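Local coordinates for HTLV-2 integrase catalytic core domain (Human T-cell leukemia virus 2, PDB 6QBT), which probably inserts viral DNA into host DNA as the magnesium-binding catalytic core of the retroviral integrase, one part of a larger pol-encoded protein, at residues H8-D13 against L65-D70. Residues are numbered along the deposited sequence; the frame is centred on the assembly and turned at random.
Sequences HIWQGD and LHINTD. With MG (magnesium ion), chain B.
Trp10 N and Gly12 N donate to His66 O (2.9 Å from Trp10 N) and Asn68 O, and Trp10 O accepts from Asn68 N, joining strands 9-13 and 66-68, which run parallel, axes 29° apart. On one face Trp10 CB touches Ile67 CG2 at 3.9 Å. With CG anti to the carbonyl carbon (chi1 -72°), the indole leads away toward helix 47-61, where both side chains meet Phe54; the largely apolar indole and branched Ile67 suit this buried layer, Trp10 NE1 being hydrogen-bonded to Asn7 OD1. On the other face Ile9 CG1 lies 4.1 Å from CB of His66, whose NE2 is hydrogen-bonded to Ser92 OG. Gln11 OE1 is 3.7 Å from Asn68 ND2, the amide planes 71° apart; polar chains suit this partly exposed place, and His94 N holds Asn68 OD1. Strand 9-19 is the middle strand of the RNase H-like fold's mixed sheet; Asp13 on it and Asp70 just after 66-68 meet at one metal site. Asp13 OD1 and Asp70 OD2 bind magnesium at 2.2 and 2.0 Å; the carboxylates cross nearly at right angles, and the cation probably offsets repulsion between oxygens 2.7 Å apart. Gly72 N donates to Asp70 OD1, helping fix the carboxylate's rotation.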
loop_
_atom_site.group_PDB
_atom_site.type_symbol
_atom_site.label_atom_id
_atom_site.label_comp_id
_atom_site.label_asym_id
_atom_site.label_seq_id
_atom_site.Cartn_x
_atom_site.Cartn_y
_atom_site.Cartn_z
ATOM N N HIS A 8 19.451 -2.966 -8.607
ATOM C CA HIS A 8 20.445 -3.709 -9.379
ATOM C C HIS A 8 20.674 -5.070 -8.684
ATOM O O HIS A 8 20.474 -6.118 -9.302
ATOM C CB HIS A 8 21.709 -2.868 -9.585
ATOM C CG HIS A 8 22.792 -3.559 -10.358
ATOM N ND1 HIS A 8 24.050 -3.019 -10.508
ATOM C CD2 HIS A 8 22.829 -4.758 -10.990
ATOM C CE1 HIS A 8 24.813 -3.846 -11.201
ATOM N NE2 HIS A 8 24.096 -4.912 -11.504
ATOM N N ILE A 9 21.049 -5.062 -7.404
ATOM C CA ILE A 9 21.391 -6.298 -6.686
ATOM C C ILE A 9 20.806 -6.260 -5.277
ATOM O O ILE A 9 21.079 -5.329 -4.522
ATOM C CB ILE A 9 22.922 -6.492 -6.530
ATOM C CG1 ILE A 9 23.637 -6.489 -7.885
ATOM C CG2 ILE A 9 23.220 -7.770 -5.725
ATOM C CD1 ILE A 9 25.155 -6.589 -7.803
ATOM N N TRP A 10 20.005 -7.268 -4.949
ATOM C CA TRP A 10 19.503 -7.494 -3.600
ATOM C C TRP A 10 20.168 -8.690 -2.903
ATOM O O TRP A 10 20.646 -9.620 -3.570
ATOM C CB TRP A 10 18.030 -7.805 -3.652
ATOM C CG TRP A 10 17.141 -6.683 -3.979
ATOM C CD1 TRP A 10 17.484 -5.432 -4.383
ATOM C CD2 TRP A 10 15.746 -6.744 -3.997
ATOM N NE1 TRP A 10 16.380 -4.705 -4.624
ATOM C CE2 TRP A 10 15.283 -5.487 -4.391
ATOM C CE3 TRP A 10 14.820 -7.743 -3.687
ATOM C CZ2 TRP A 10 13.913 -5.183 -4.487
ATOM C CZ3 TRP A 10 13.454 -7.447 -3.777
ATOM C CH2 TRP A 10 13.019 -6.173 -4.188
ATOM N N GLN A 11 20.167 -8.649 -1.566
ATOM C CA GLN A 11 20.557 -9.793 -0.719
ATOM C C GLN A 11 19.329 -10.256 0.032
ATOM O O GLN A 11 18.556 -9.423 0.498
ATOM C CB GLN A 11 21.575 -9.380 0.329
ATOM C CG GLN A 11 22.817 -8.717 -0.204
ATOM C CD GLN A 11 23.984 -9.625 -0.119
ATOM O OE1 GLN A 11 23.916 -10.795 -0.527
ATOM N NE2 GLN A 11 25.061 -9.114 0.450
ATOM N N GLY A 12 19.164 -11.569 0.167
ATOM C CA GLY A 12 17.999 -12.157 0.854
ATOM C C GLY A 12 18.419 -13.319 1.721
ATOM O O GLY A 12 19.313 -14.075 1.345
ATOM N N ASP A 13 17.816 -13.413 2.908
ATOM C CA ASP A 13 17.932 -14.572 3.779
ATOM C C ASP A 13 16.677 -14.632 4.653
ATOM O O ASP A 13 15.905 -13.661 4.753
ATOM C CB ASP A 13 19.207 -14.490 4.636
ATOM C CG ASP A 13 19.590 -15.825 5.307
ATOM O OD1 ASP A 13 19.091 -16.931 4.980
ATOM O OD2 ASP A 13 20.425 -15.788 6.211
ATOM N N LEU A 65 17.061 -6.602 -10.617
ATOM C CA LEU A 65 17.716 -7.304 -11.719
ATOM C C LEU A 65 18.356 -8.624 -11.253
ATOM O O LEU A 65 18.320 -9.615 -11.959
ATOM C CB LEU A 65 18.793 -6.426 -12.363
ATOM C CG LEU A 65 18.311 -5.111 -12.989
ATOM C CD1 LEU A 65 19.523 -4.284 -13.409
ATOM C CD2 LEU A 65 17.357 -5.333 -14.177
ATOM N N HIS A 66 18.929 -8.613 -10.054
ATOM C CA HIS A 66 19.797 -9.678 -9.576
ATOM C C HIS A 66 19.542 -9.842 -8.080
ATOM O O HIS A 66 19.532 -8.859 -7.338
ATOM C CB HIS A 66 21.265 -9.273 -9.841
ATOM C CG HIS A 66 22.288 -10.319 -9.507
ATOM N ND1 HIS A 66 23.618 -10.169 -9.834
ATOM C CD2 HIS A 66 22.199 -11.510 -8.868
ATOM C CE1 HIS A 66 24.301 -11.223 -9.423
ATOM N NE2 HIS A 66 23.461 -12.053 -8.835
ATOM N N ILE A 67 19.309 -11.080 -7.660
ATOM C CA ILE A 67 19.252 -11.443 -6.236
ATOM C C ILE A 67 20.342 -12.460 -5.840
ATOM O O ILE A 67 20.677 -13.358 -6.611
ATOM C CB ILE A 67 17.867 -11.977 -5.832
ATOM C CG1 ILE A 67 17.434 -13.106 -6.767
ATOM C CG2 ILE A 67 16.865 -10.840 -5.854
ATOM C CD1 ILE A 67 16.428 -14.067 -6.172
ATOM N N ASN A 68 20.899 -12.278 -4.643
ATOM C CA ASN A 68 21.854 -13.222 -4.070
ATOM C C ASN A 68 21.332 -13.720 -2.745
ATOM O O ASN A 68 20.971 -12.923 -1.884
ATOM C CB ASN A 68 23.236 -12.587 -3.886
ATOM C CG ASN A 68 24.300 -13.619 -3.599
ATOM O OD1 ASN A 68 24.964 -14.133 -4.515
ATOM N ND2 ASN A 68 24.434 -13.985 -2.328
ATOM N N THR A 69 21.297 -15.041 -2.599
ATOM C CA THR A 69 20.806 -15.721 -1.408
ATOM C C THR A 69 21.838 -16.749 -0.888
ATOM O O THR A 69 22.889 -16.954 -1.496
ATOM C CB THR A 69 19.480 -16.453 -1.733
ATOM O OG1 THR A 69 19.707 -17.546 -2.644
ATOM C CG2 THR A 69 18.469 -15.476 -2.347
ATOM N N ASP A 70 21.526 -17.380 0.242
ATOM C CA ASP A 70 22.249 -18.581 0.711
ATOM C C ASP A 70 21.711 -19.795 -0.047
ATOM O O ASP A 70 20.828 -19.658 -0.910
ATOM C CB ASP A 70 22.205 -18.760 2.267
ATOM C CG ASP A 70 20.796 -19.006 2.847
ATOM O OD1 ASP A 70 19.827 -19.320 2.108
ATOM O OD2 ASP A 70 20.654 -18.885 4.098
HETATM MG MG MG B . 19.257 -19.047 5.567
#